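Hcp1 family type VI secretion system effector (Salmonella typhimurium, PDB 5XHH) probably forms ring-shaped assemblies that stack into the inner tube of the type VI secretion system, and may itself be exported as an effector. Local coordinates at residues L7-I12 against N23-L28; K77-A82 against T102-A107; I83-K88 against Y96-F101; V109-S114 against S121-E126; S128-K133 against D154-K159. One frame throughout, in Å; residues are numbered along the deposited sequence.

Interaction 1 (L7-I12 against N23-L28); sequences LKIDGI and NEIEVL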
# COMPACT_ATOMS: atom_id res chain seq x y z
N LEU A 7 0.60 6.84 -2.66
CA LEU A 7 0.64 5.46 -3.11
C LEU A 7 0.60 5.45 -4.63
O LEU A 7 -0.39 5.87 -5.23
CB LEU A 7 -0.50 4.63 -2.53
CG LEU A 7 -0.46 3.16 -2.95
CD1 LEU A 7 0.88 2.54 -2.57
CD2 LEU A 7 -1.61 2.37 -2.31
N LYS A 8 1.68 4.99 -5.24
CA LYS A 8 1.81 4.88 -6.68
C LYS A 8 1.55 3.43 -7.05
O LYS A 8 2.33 2.54 -6.69
CB LYS A 8 3.20 5.33 -7.12
CG LYS A 8 3.44 5.21 -8.62
CD LYS A 8 4.92 5.19 -8.96
CE LYS A 8 5.13 5.32 -10.47
NZ LYS A 8 6.48 4.88 -10.86
N ILE A 9 0.47 3.17 -7.78
CA ILE A 9 0.11 1.83 -8.21
C ILE A 9 0.23 1.74 -9.72
O ILE A 9 -0.39 2.53 -10.44
CB ILE A 9 -1.31 1.45 -7.76
CG1 ILE A 9 -1.45 1.58 -6.24
CG2 ILE A 9 -1.63 0.03 -8.21
CD1 ILE A 9 -2.84 1.27 -5.74
N ASP A 10 1.03 0.78 -10.21
CA ASP A 10 1.15 0.57 -11.65
C ASP A 10 -0.23 0.36 -12.26
O ASP A 10 -1.02 -0.46 -11.78
CB ASP A 10 2.03 -0.64 -11.95
CG ASP A 10 3.51 -0.36 -11.76
OD1 ASP A 10 3.90 0.81 -11.57
OD2 ASP A 10 4.29 -1.33 -11.84
N GLY A 11 -0.53 1.12 -13.31
CA GLY A 11 -1.80 0.99 -13.99
C GLY A 11 -3.00 1.55 -13.26
O GLY A 11 -4.11 1.53 -13.81
N ILE A 12 -2.84 2.05 -12.04
CA ILE A 12 -3.97 2.59 -11.28
C ILE A 12 -3.61 3.98 -10.78
O ILE A 12 -3.18 4.15 -9.63
CB ILE A 12 -4.36 1.66 -10.11
CG1 ILE A 12 -4.79 0.30 -10.65
CG2 ILE A 12 -5.53 2.24 -9.31
CD1 ILE A 12 -5.27 -0.64 -9.61
N ASN A 23 -0.66 12.45 -9.92
CA ASN A 23 -1.50 11.32 -10.32
C ASN A 23 -1.22 10.04 -9.51
O ASN A 23 -1.52 8.93 -9.97
CB ASN A 23 -1.38 11.06 -11.81
CG ASN A 23 -1.72 12.29 -12.61
OD1 ASN A 23 -2.84 12.77 -12.57
ND2 ASN A 23 -0.73 12.83 -13.30
N GLU A 24 -0.67 10.18 -8.32
CA GLU A 24 -0.65 9.09 -7.36
C GLU A 24 -1.83 9.23 -6.43
O GLU A 24 -2.55 10.24 -6.44
CB GLU A 24 0.67 9.08 -6.60
CG GLU A 24 1.85 8.94 -7.54
CD GLU A 24 3.19 8.89 -6.83
OE1 GLU A 24 4.22 9.03 -7.52
OE2 GLU A 24 3.22 8.72 -5.59
N ILE A 25 -2.07 8.19 -5.63
CA ILE A 25 -3.18 8.19 -4.68
C ILE A 25 -2.74 8.84 -3.38
O ILE A 25 -1.73 8.44 -2.78
CB ILE A 25 -3.67 6.76 -4.41
CG1 ILE A 25 -4.20 6.12 -5.68
CG2 ILE A 25 -4.76 6.79 -3.34
CD1 ILE A 25 -4.28 4.60 -5.57
N GLU A 26 -3.52 9.80 -2.91
CA GLU A 26 -3.28 10.41 -1.62
C GLU A 26 -3.93 9.55 -0.54
O GLU A 26 -5.14 9.29 -0.58
CB GLU A 26 -3.81 11.85 -1.59
CG GLU A 26 -3.04 12.78 -2.54
CD GLU A 26 -3.46 14.23 -2.43
OE1 GLU A 26 -4.41 14.53 -1.68
OE2 GLU A 26 -2.84 15.09 -3.10
N VAL A 27 -3.13 9.09 0.41
CA VAL A 27 -3.55 8.07 1.36
C VAL A 27 -3.86 8.73 2.69
O VAL A 27 -3.05 9.50 3.20
CB VAL A 27 -2.46 6.99 1.52
CG1 VAL A 27 -2.73 6.14 2.76
CG2 VAL A 27 -2.38 6.15 0.25
N LEU A 28 -5.01 8.39 3.26
CA LEU A 28 -5.37 8.88 4.58
C LEU A 28 -4.68 8.10 5.70
O LEU A 28 -4.21 8.70 6.67
CB LEU A 28 -6.89 8.83 4.75
CG LEU A 28 -7.66 9.67 3.71
CD1 LEU A 28 -9.10 9.25 3.63
CD2 LEU A 28 -7.54 11.18 4.03
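At one edge of the large antiparallel sheet of this Hcp barrel, the end of strand 3-9 pairs with the short outermost strand 25-26, and the contact centres on Leu7 and Ile25. The two residues form a hydrogen-bonded antiparallel pair: Leu7 N donates a hydrogen bond to Ile25 O at 2.8 Å, and Ile25 N donates one to Leu7 O at 2.9 Å. On the face that carries Leu7 and Ile25 the packing is apolar. Leu7 CB sits 3.7 Å from Val27 CG2, while the delta methyls of two isoleucines meet, Ile9 CD1 to Ile25 CD1 at 3.6 Å. Both isoleucines hold CG1 beside the backbone N (chi1 -57° and -62°), which carries these methyls into contact. Leu7 also packs on Phe58 and Leu84, and Ile9 on Leu69 of helix 66-75. A type II turn follows from Ile9 to Ile12, fastened by Ile12 N to Ile9 O at 3.0 Å, and Gly11 occupies its positive-phi position. On the other face Glu24 lays its extended chain across that of Lys8, with Glu24 CD 3.6 Å from Lys8 CB. The touch is to the aliphatic root of the lysine; Lys8 NZ and Glu24 OE1 stay 5.8 Å apart, and Glu24 OE2 is hydrogen-bonded to His21 ND1.

Interaction 2 (K77-A82 against T102-A107); sequences KHIPQA and TDLIVA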
# COMPACT_ATOMS: atom_id res chain seq x y z
N LYS A 77 -6.42 -9.00 -11.80
CA LYS A 77 -5.25 -8.67 -12.59
C LYS A 77 -4.06 -8.35 -11.70
O LYS A 77 -4.19 -7.68 -10.67
CB LYS A 77 -5.56 -7.50 -13.51
CG LYS A 77 -4.46 -7.10 -14.51
CD LYS A 77 -4.98 -5.97 -15.38
CE LYS A 77 -4.09 -5.68 -16.59
NZ LYS A 77 -2.75 -5.19 -16.21
N HIS A 78 -2.89 -8.83 -12.11
CA HIS A 78 -1.65 -8.69 -11.36
C HIS A 78 -1.10 -7.28 -11.51
O HIS A 78 -1.18 -6.68 -12.59
CB HIS A 78 -0.67 -9.77 -11.84
CG HIS A 78 0.79 -9.42 -11.71
ND1 HIS A 78 1.57 -9.85 -10.65
CD2 HIS A 78 1.63 -8.78 -12.55
CE1 HIS A 78 2.81 -9.43 -10.83
NE2 HIS A 78 2.87 -8.78 -11.97
N ILE A 79 -0.59 -6.73 -10.42
CA ILE A 79 0.03 -5.41 -10.39
C ILE A 79 1.53 -5.61 -10.19
O ILE A 79 1.93 -6.17 -9.16
CB ILE A 79 -0.54 -4.54 -9.26
CG1 ILE A 79 -2.04 -4.33 -9.44
CG2 ILE A 79 0.21 -3.23 -9.20
CD1 ILE A 79 -2.70 -3.75 -8.21
N PRO A 80 2.39 -5.20 -11.13
CA PRO A 80 3.84 -5.41 -10.94
C PRO A 80 4.39 -4.75 -9.68
O PRO A 80 5.04 -5.44 -8.88
CB PRO A 80 4.45 -4.81 -12.22
CG PRO A 80 3.37 -5.05 -13.27
CD PRO A 80 2.05 -4.85 -12.52
N GLN A 81 4.15 -3.47 -9.45
CA GLN A 81 4.67 -2.86 -8.23
C GLN A 81 3.78 -1.71 -7.76
O GLN A 81 2.92 -1.22 -8.50
CB GLN A 81 6.13 -2.39 -8.41
CG GLN A 81 6.31 -1.02 -9.01
CD GLN A 81 7.72 -0.44 -8.82
OE1 GLN A 81 7.92 0.75 -9.01
NE2 GLN A 81 8.69 -1.28 -8.45
N ALA A 82 4.01 -1.32 -6.51
CA ALA A 82 3.36 -0.18 -5.89
C ALA A 82 4.34 0.44 -4.91
O ALA A 82 5.09 -0.28 -4.26
CB ALA A 82 2.07 -0.57 -5.16
N THR A 102 5.89 -5.53 -4.54
CA THR A 102 5.77 -6.09 -5.88
C THR A 102 4.77 -7.23 -5.90
O THR A 102 4.51 -7.87 -4.88
CB THR A 102 7.10 -6.61 -6.44
OG1 THR A 102 7.47 -7.80 -5.73
CG2 THR A 102 8.19 -5.57 -6.34
N ASP A 103 4.24 -7.50 -7.10
CA ASP A 103 3.37 -8.64 -7.36
C ASP A 103 2.14 -8.59 -6.45
O ASP A 103 1.96 -9.39 -5.54
CB ASP A 103 4.15 -9.95 -7.20
CG ASP A 103 3.29 -11.18 -7.40
OD1 ASP A 103 2.52 -11.21 -8.38
OD2 ASP A 103 3.39 -12.11 -6.57
N LEU A 104 1.30 -7.62 -6.74
CA LEU A 104 0.14 -7.33 -5.91
C LEU A 104 -1.15 -7.73 -6.61
O LEU A 104 -1.23 -7.74 -7.85
CB LEU A 104 0.08 -5.84 -5.54
CG LEU A 104 1.30 -5.26 -4.80
CD1 LEU A 104 2.35 -4.66 -5.78
CD2 LEU A 104 0.87 -4.25 -3.73
N ILE A 105 -2.15 -8.05 -5.80
CA ILE A 105 -3.53 -8.23 -6.23
C ILE A 105 -4.41 -7.36 -5.34
O ILE A 105 -4.14 -7.21 -4.14
CB ILE A 105 -3.96 -9.71 -6.13
CG1 ILE A 105 -3.18 -10.57 -7.13
CG2 ILE A 105 -5.44 -9.88 -6.41
CD1 ILE A 105 -3.46 -12.05 -6.97
N VAL A 106 -5.45 -6.77 -5.92
CA VAL A 106 -6.43 -6.02 -5.14
C VAL A 106 -7.39 -7.02 -4.50
O VAL A 106 -8.18 -7.66 -5.20
CB VAL A 106 -7.19 -5.00 -5.99
CG1 VAL A 106 -8.10 -4.15 -5.09
CG2 VAL A 106 -6.21 -4.11 -6.75
N ALA A 107 -7.32 -7.17 -3.18
CA ALA A 107 -8.10 -8.22 -2.54
C ALA A 107 -9.43 -7.71 -2.00
O ALA A 107 -10.40 -8.48 -1.94
CB ALA A 107 -7.32 -8.86 -1.39
O HOH W 1 -6.06 -7.33 -8.68
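Backbone bonds between Ile79 and Leu104 anchor this contact: Ile79 N donates to Leu104 O at 2.8 Å, and Leu104 N to Ile79 O at 2.9 Å. Next to this pair, Asp103 N donates to Pro80 O at 2.8 Å, from above the carbonyl plane rather than within it. The same Pro80 O is approached by Thr102 CA in a CA-H...O contact. Asp103 and Leu104 both face Ile79, a G1 beta bulge, with Asp103 in a positive-phi conformation. Here the chain turns a corner: strand 97-102, paired with strand 79-88 in the seven-stranded sheet, ends, and strand 104-113 sets out in the four-stranded sheet, so that segments 79-82 and 104-107 run at 90° to each other. One polar side-chain pair crosses the corner. With CG trans to the backbone N (chi1 178°), Asp103 swings its carboxylate back to His78, whose ND1 makes a weak hydrogen bond to Asp103 OD1 at 2.8 Å; the oxygen lies at the ring edge, near its plane, but the angle at the proton is only 124°. Asp103 OD2 serves other partners, Ser130 OG and, in a salt bridge, Lys156 NZ. A water spans the strands where they diverge, donating to Lys77 O and accepting from Val106 N. The apolar contacts are made by Ile79, Ala82, Leu104 and Val106. Ile79 CD1 touches Val106 CG2 at 3.8 Å, and the forked end of Leu104 reaches Ala82, with Leu104 CD2 at 4.1 Å from Ala82 CB; Tyr72 of helix 66-75 and Leu127 pack against this group.

Interaction 3 (I83-K88 against Y96-F101); sequences ILVMRK and YLKYTF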
# COMPACT_ATOMS: atom_id res chain seq x y z
N ILE A 83 4.34 1.76 -4.80
CA ILE A 83 5.30 2.47 -3.97
C ILE A 83 4.53 3.35 -3.01
O ILE A 83 3.75 4.21 -3.43
CB ILE A 83 6.28 3.31 -4.79
CG1 ILE A 83 7.01 2.43 -5.81
CG2 ILE A 83 7.25 4.00 -3.86
CD1 ILE A 83 7.92 3.21 -6.77
N LEU A 84 4.74 3.14 -1.72
CA LEU A 84 4.10 3.92 -0.67
C LEU A 84 5.17 4.80 -0.05
O LEU A 84 6.19 4.30 0.42
CB LEU A 84 3.45 2.99 0.36
CG LEU A 84 2.45 3.58 1.36
CD1 LEU A 84 1.86 2.47 2.24
CD2 LEU A 84 3.10 4.63 2.24
N VAL A 85 4.92 6.11 -0.04
CA VAL A 85 5.87 7.08 0.46
C VAL A 85 5.19 7.93 1.53
O VAL A 85 4.04 8.35 1.35
CB VAL A 85 6.41 7.96 -0.68
CG1 VAL A 85 6.93 9.25 -0.14
CG2 VAL A 85 7.50 7.20 -1.47
N MET A 86 5.89 8.19 2.63
CA MET A 86 5.40 9.04 3.69
C MET A 86 6.44 10.10 4.02
O MET A 86 7.64 9.78 4.16
CB MET A 86 5.06 8.22 4.94
CG MET A 86 4.34 8.96 6.04
SD MET A 86 3.54 7.77 7.14
CE MET A 86 2.88 8.88 8.39
N ARG A 87 5.97 11.34 4.16
CA ARG A 87 6.82 12.48 4.49
C ARG A 87 6.09 13.43 5.43
O ARG A 87 4.86 13.51 5.44
CB ARG A 87 7.23 13.25 3.23
CG ARG A 87 6.15 14.18 2.72
CD ARG A 87 6.48 14.82 1.38
NE ARG A 87 5.36 15.64 0.92
CZ ARG A 87 5.18 16.03 -0.34
NH1 ARG A 87 6.04 15.68 -1.28
NH2 ARG A 87 4.13 16.78 -0.65
N LYS A 88 6.89 14.18 6.19
CA LYS A 88 6.39 15.27 7.01
C LYS A 88 5.92 16.40 6.12
O LYS A 88 6.61 16.80 5.18
CB LYS A 88 7.51 15.77 7.94
CG LYS A 88 7.10 16.71 9.06
CD LYS A 88 5.86 16.25 9.79
CE LYS A 88 5.69 17.01 11.10
NZ LYS A 88 4.50 16.56 11.84
N TYR A 96 10.94 10.59 4.30
CA TYR A 96 11.77 9.76 5.14
C TYR A 96 11.40 8.29 5.03
O TYR A 96 12.23 7.44 5.39
CB TYR A 96 11.72 10.23 6.60
CG TYR A 96 10.35 10.10 7.25
CD1 TYR A 96 9.39 11.07 7.04
CD2 TYR A 96 10.04 9.02 8.06
CE1 TYR A 96 8.13 10.97 7.61
CE2 TYR A 96 8.78 8.90 8.65
CZ TYR A 96 7.83 9.88 8.41
OH TYR A 96 6.58 9.80 8.97
N LEU A 97 10.19 7.93 4.55
CA LEU A 97 9.80 6.52 4.61
C LEU A 97 9.24 6.03 3.28
O LEU A 97 8.36 6.67 2.70
CB LEU A 97 8.79 6.28 5.74
CG LEU A 97 8.23 4.86 5.97
CD1 LEU A 97 9.32 3.83 6.35
CD2 LEU A 97 7.10 4.89 7.02
N LYS A 98 9.71 4.86 2.82
CA LYS A 98 9.24 4.30 1.55
C LYS A 98 9.11 2.78 1.61
O LYS A 98 10.02 2.10 2.07
CB LYS A 98 10.19 4.71 0.41
CG LYS A 98 9.87 4.11 -0.95
CD LYS A 98 10.63 4.89 -2.07
CE LYS A 98 10.83 4.04 -3.31
NZ LYS A 98 11.32 4.77 -4.55
N TYR A 99 7.98 2.26 1.16
CA TYR A 99 7.80 0.82 0.95
C TYR A 99 7.58 0.57 -0.53
O TYR A 99 6.71 1.21 -1.15
CB TYR A 99 6.61 0.25 1.74
CG TYR A 99 6.62 0.50 3.22
CD1 TYR A 99 7.40 -0.28 4.07
CD2 TYR A 99 5.84 1.49 3.78
CE1 TYR A 99 7.40 -0.05 5.46
CE2 TYR A 99 5.83 1.73 5.14
CZ TYR A 99 6.62 0.95 5.97
OH TYR A 99 6.59 1.19 7.31
N THR A 100 8.32 -0.36 -1.09
CA THR A 100 8.16 -0.79 -2.48
C THR A 100 7.65 -2.22 -2.44
O THR A 100 8.36 -3.12 -1.99
CB THR A 100 9.48 -0.67 -3.25
OG1 THR A 100 9.89 0.70 -3.25
CG2 THR A 100 9.31 -1.13 -4.66
N PHE A 101 6.42 -2.42 -2.88
CA PHE A 101 5.78 -3.72 -2.92
C PHE A 101 5.80 -4.22 -4.36
O PHE A 101 5.73 -3.42 -5.31
CB PHE A 101 4.33 -3.68 -2.44
CG PHE A 101 4.12 -2.99 -1.12
CD1 PHE A 101 3.87 -1.63 -1.06
CD2 PHE A 101 4.10 -3.72 0.06
CE1 PHE A 101 3.65 -0.99 0.17
CE2 PHE A 101 3.88 -3.10 1.28
CZ PHE A 101 3.65 -1.74 1.34
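Leu84 with Phe101, and Met86 with Tyr96, make apolar contacts between 83-88 and 96-101. Leu84 CB meets the edge of the Phe101 ring at CE1, 4.0 Å away and in the ring plane. Met86 and Tyr96 lie side by side pointing the same way, Met86 CG 3.8 Å from Tyr96 OH. With CG between the backbone N and the carbonyl carbon (chi1 64°), the Tyr96 ring folds back over the neighbouring strand: Met86 O lies over one face, and Lys88 N stands at the edge. On the sheet face that carries Ile83 and Val85, Lys98 stretches its extended chain across these two branched residues, Lys98 CE touching Ile83 CG2 at 3.6 Å and Lys98 CG touching Val85 CG2 at 3.9 Å. Behind these contacts is a regular ladder. Leu84 and Tyr99 exchange two bonds, with Leu84 N to Tyr99 O and Tyr99 N to Leu84 O both 2.8 Å; Met86 and Leu97 exchange two more, the bond from Leu97 N to Met86 O longer at 3.2 Å. Further out, Trp30 and Trp32 meet the Tyr99 ring, the latter edge to face, while Arg87 is anchored by salt bridges to Asp4 and Asp18. Antiparallel to within a few degrees, the pair is a beta hairpin in the middle of the seven-stranded sheet, part of the beta-barrel wall of the Hcp fold.

Interaction 4 (V109-S114 against S121-E126); sequences VSPSGS and SRETVE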
# COMPACT_ATOMS: atom_id res chain seq x y z
N VAL A 109 -12.08 -4.05 -1.87
CA VAL A 109 -12.42 -2.65 -2.09
C VAL A 109 -13.74 -2.36 -1.38
O VAL A 109 -14.75 -3.00 -1.65
CB VAL A 109 -12.51 -2.29 -3.59
CG1 VAL A 109 -12.66 -0.78 -3.76
CG2 VAL A 109 -11.25 -2.75 -4.33
N SER A 110 -13.73 -1.35 -0.51
CA SER A 110 -14.77 -1.16 0.49
C SER A 110 -15.13 0.32 0.57
O SER A 110 -14.66 1.04 1.47
CB SER A 110 -14.32 -1.70 1.84
OG SER A 110 -15.32 -1.52 2.82
N PRO A 111 -15.94 0.81 -0.36
CA PRO A 111 -16.33 2.22 -0.33
C PRO A 111 -17.45 2.50 0.67
O PRO A 111 -18.23 1.61 1.03
CB PRO A 111 -16.82 2.48 -1.76
CG PRO A 111 -17.37 1.15 -2.17
CD PRO A 111 -16.42 0.14 -1.58
N SER A 112 -17.50 3.74 1.13
CA SER A 112 -18.57 4.15 2.03
C SER A 112 -18.70 5.67 1.99
O SER A 112 -17.80 6.38 1.53
CB SER A 112 -18.31 3.67 3.47
OG SER A 112 -17.29 4.40 4.11
N GLY A 113 -19.84 6.15 2.48
CA GLY A 113 -20.14 7.56 2.44
C GLY A 113 -21.03 7.99 3.58
O GLY A 113 -21.73 7.18 4.19
N SER A 114 -21.01 9.29 3.86
CA SER A 114 -21.82 9.87 4.91
C SER A 114 -22.13 11.32 4.56
O SER A 114 -21.28 12.02 4.00
CB SER A 114 -21.12 9.81 6.28
OG SER A 114 -21.81 10.60 7.22
N SER A 121 -16.78 10.76 1.53
CA SER A 121 -16.83 9.56 0.70
C SER A 121 -15.43 8.99 0.67
O SER A 121 -14.54 9.60 0.06
CB SER A 121 -17.33 9.86 -0.71
OG SER A 121 -16.57 10.91 -1.29
N ARG A 122 -15.23 7.84 1.33
CA ARG A 122 -13.91 7.23 1.45
C ARG A 122 -14.02 5.74 1.16
O ARG A 122 -15.08 5.21 0.84
CB ARG A 122 -13.30 7.44 2.84
CG ARG A 122 -14.11 6.96 3.99
CD ARG A 122 -13.36 7.27 5.28
NE ARG A 122 -13.13 8.71 5.46
CZ ARG A 122 -12.16 9.22 6.20
NH1 ARG A 122 -11.30 8.42 6.82
NH2 ARG A 122 -12.03 10.54 6.33
N GLU A 123 -12.88 5.06 1.24
CA GLU A 123 -12.78 3.72 0.67
C GLU A 123 -11.58 3.03 1.26
O GLU A 123 -10.44 3.51 1.12
CB GLU A 123 -12.66 3.82 -0.85
CG GLU A 123 -12.69 2.51 -1.59
CD GLU A 123 -12.74 2.74 -3.08
OE1 GLU A 123 -13.83 2.59 -3.66
OE2 GLU A 123 -11.69 3.08 -3.68
N THR A 124 -11.83 1.90 1.94
CA THR A 124 -10.77 1.03 2.42
C THR A 124 -10.42 0.02 1.34
O THR A 124 -11.29 -0.49 0.63
CB THR A 124 -11.23 0.31 3.70
OG1 THR A 124 -11.40 1.28 4.72
CG2 THR A 124 -10.19 -0.72 4.17
N VAL A 125 -9.13 -0.25 1.19
CA VAL A 125 -8.60 -1.10 0.14
C VAL A 125 -7.57 -2.03 0.76
O VAL A 125 -6.74 -1.61 1.57
CB VAL A 125 -7.96 -0.28 -0.99
CG1 VAL A 125 -7.44 -1.20 -2.10
CG2 VAL A 125 -8.94 0.75 -1.54
N GLU A 126 -7.61 -3.29 0.37
CA GLU A 126 -6.57 -4.24 0.72
C GLU A 126 -5.91 -4.74 -0.55
O GLU A 126 -6.61 -5.14 -1.50
CB GLU A 126 -7.12 -5.40 1.52
CG GLU A 126 -7.61 -5.01 2.90
CD GLU A 126 -8.08 -6.22 3.67
OE1 GLU A 126 -7.59 -7.33 3.36
OE2 GLU A 126 -8.94 -6.07 4.57
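Strands 109-113 and 121-126 run antiparallel at 165°, and two residue pairs, Ser110 with Thr124 and Ser112 with Arg122, each exchange two backbone hydrogen bonds. Those donated by Ser110 N to Thr124 O and by Ser112 N to Arg122 O are both 2.8 Å; the bond from Thr124 N to Ser110 O is 3.0 Å. Among the side chains, Glu123 lies against both Val109 and Pro111. Holding CG opposite its own backbone N (chi1 -174°), it runs out extended over the neighbouring strand, where Glu123 OE1 rests 3.5 Å from Pro111 CB and 3.6 Å from Val109 CG1. These are contacts with carbon; the other oxygen, OE2, is hydrogen-bonded to both His60 NE2 and Ser66 OG, which should fix the buried carboxylate's rotation. The other face is lighter: Ser110 CB approaches Thr124 CB at 4.1 Å, and the root of Arg122, its CG, comes equally near to Ser112 OG, while the guanidinium turns away to Ile119 O and to a salt bridge with Asp59. Within the four-stranded sheet this hairpin places 104-113 at the edge and 121-129 against strand 51-61, with Val109, Glu123 and Val125 touching helix 66-75.

Interaction 5 (S128-K133 against D154-K159); sequences SFSTVK and DFKANK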
# COMPACT_ATOMS: atom_id res chain seq x y z
N SER A 128 -2.91 -7.49 -1.61
CA SER A 128 -1.94 -8.49 -1.22
C SER A 128 -0.65 -8.24 -1.99
O SER A 128 -0.67 -7.72 -3.10
CB SER A 128 -2.47 -9.89 -1.49
OG SER A 128 -2.60 -10.07 -2.88
N PHE A 129 0.48 -8.58 -1.37
CA PHE A 129 1.77 -8.43 -2.02
C PHE A 129 2.64 -9.61 -1.64
O PHE A 129 2.54 -10.14 -0.53
CB PHE A 129 2.46 -7.10 -1.66
CG PHE A 129 2.69 -6.92 -0.18
CD1 PHE A 129 1.73 -6.33 0.62
CD2 PHE A 129 3.86 -7.36 0.41
CE1 PHE A 129 1.94 -6.17 1.99
CE2 PHE A 129 4.08 -7.21 1.77
CZ PHE A 129 3.10 -6.60 2.56
N SER A 130 3.51 -10.02 -2.55
CA SER A 130 4.42 -11.10 -2.19
C SER A 130 5.79 -10.63 -1.75
O SER A 130 6.49 -11.39 -1.08
CB SER A 130 4.54 -12.10 -3.35
OG SER A 130 4.66 -11.43 -4.57
N THR A 131 6.20 -9.39 -2.08
CA THR A 131 7.48 -8.89 -1.60
C THR A 131 7.35 -7.43 -1.19
O THR A 131 6.60 -6.66 -1.80
CB THR A 131 8.61 -8.99 -2.64
OG1 THR A 131 8.59 -7.81 -3.46
CG2 THR A 131 8.45 -10.21 -3.53
N VAL A 132 8.13 -7.05 -0.17
CA VAL A 132 8.16 -5.67 0.29
C VAL A 132 9.60 -5.29 0.60
O VAL A 132 10.37 -6.10 1.14
CB VAL A 132 7.26 -5.43 1.52
CG1 VAL A 132 7.65 -6.32 2.69
CG2 VAL A 132 7.28 -3.95 1.95
N LYS A 133 9.95 -4.06 0.27
CA LYS A 133 11.27 -3.52 0.61
C LYS A 133 11.07 -2.14 1.18
O LYS A 133 10.46 -1.28 0.54
CB LYS A 133 12.18 -3.47 -0.62
CG LYS A 133 13.39 -2.60 -0.40
CD LYS A 133 14.48 -2.89 -1.42
CE LYS A 133 15.66 -3.61 -0.76
NZ LYS A 133 16.87 -3.70 -1.64
N ASP A 154 11.08 -11.33 0.22
CA ASP A 154 10.22 -11.98 -0.76
C ASP A 154 9.55 -13.15 -0.05
O ASP A 154 10.22 -14.12 0.30
CB ASP A 154 11.05 -12.45 -1.95
CG ASP A 154 10.24 -13.17 -3.02
OD1 ASP A 154 9.23 -13.84 -2.72
OD2 ASP A 154 10.65 -13.06 -4.19
N PHE A 155 8.24 -13.07 0.15
CA PHE A 155 7.54 -14.12 0.88
C PHE A 155 7.12 -15.28 -0.01
O PHE A 155 6.71 -16.31 0.52
CB PHE A 155 6.32 -13.55 1.60
CG PHE A 155 6.67 -12.57 2.68
CD1 PHE A 155 6.95 -13.00 3.96
CD2 PHE A 155 6.76 -11.22 2.40
CE1 PHE A 155 7.29 -12.09 4.95
CE2 PHE A 155 7.10 -10.32 3.38
CZ PHE A 155 7.37 -10.75 4.65
N LYS A 156 7.22 -15.14 -1.33
CA LYS A 156 6.95 -16.28 -2.21
C LYS A 156 8.16 -17.20 -2.26
O LYS A 156 8.03 -18.41 -2.09
CB LYS A 156 6.57 -15.79 -3.60
CG LYS A 156 5.97 -16.85 -4.50
CD LYS A 156 4.92 -16.25 -5.43
CE LYS A 156 5.55 -15.42 -6.54
NZ LYS A 156 4.53 -14.82 -7.47
N ALA A 157 9.34 -16.63 -2.48
CA ALA A 157 10.58 -17.39 -2.47
C ALA A 157 11.11 -17.62 -1.06
O ALA A 157 11.98 -18.48 -0.87
CB ALA A 157 11.63 -16.67 -3.31
N ASN A 158 10.62 -16.88 -0.06
CA ASN A 158 11.15 -16.92 1.31
C ASN A 158 12.65 -16.60 1.32
O ASN A 158 13.50 -17.43 1.64
CB ASN A 158 10.84 -18.27 1.96
CG ASN A 158 9.37 -18.42 2.33
OD1 ASN A 158 8.66 -19.26 1.77
ND2 ASN A 158 8.91 -17.59 3.26
N LYS A 159 12.93 -15.35 0.99
CA LYS A 159 14.29 -14.90 0.77
C LYS A 159 14.36 -13.39 0.94
O LYS A 159 13.42 -12.68 0.59
CB LYS A 159 14.76 -15.31 -0.63
CG LYS A 159 16.00 -14.63 -1.09
CD LYS A 159 16.68 -15.37 -2.22
CE LYS A 159 18.03 -15.88 -1.74
NZ LYS A 159 18.86 -16.38 -2.87
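Ser130 and Phe155 make the tight part of this contact: Phe155 N donates to Ser130 O at 2.7 Å, with an angle of 158° at the proton. Phe155 CG sits beside its backbone N (chi1 -65°), which brings the ring edge to the same carbonyl oxygen, Ser130 O lying in the ring plane 3.5 Å from Phe155 CD2. Further along that ring, Phe155 CE2 touches Val132 CG1 at 4.1 Å, the two side chains lying alongside and pointing the same way. Close by, Thr131 presents its methyl to a carboxylate, Thr131 CG2 reaching Asp154 CG at 3.5 Å, while Thr131 OG1 pairs with Thr102 OG1. The other side is looser and more exposed. Lys156 CB and Ser130 CB approach to 4.2 Å, and the lysine amine goes on to a salt bridge with Asp103. The loop there is held from within: Asp154 OD1 accepts from Ala157 N at 2.8 Å, an Asx motif, and weakly from Lys156 N, while Asn158 and Lys159 face Asp154 in a G1 bulge. Strand 131-137 is thereby joined to the end of strand 148-154, just after the corner at Ser130 where strand 121-129 leaves the other sheet; Phe155 packs on Val51 and Val53 of strand 51-61 and on Ile34 of strand 29-36.

From the N terminus, interaction 1 closes a short loop and sets strand 25-26 on the edge of strand 3-9, which then pairs with strand 79-88. Interaction 2 closes a longer loop, 77-82 to 102-107, and interaction 3 nests within it as the hairpin of the same strand 79-88 with 97-102. Strand 104-113, leaving the corner of interaction 2, next forms the hairpin of interaction 4 with 121-129. That strand leads into a second corner, where interaction 5 closes the last loop. The two corners, at which the chain passes between the sheets, touch through Asp103 with Ser130 and Thr102 with Thr131; no loops cross. Interactions 4 and 5 have centres about 27 Å apart.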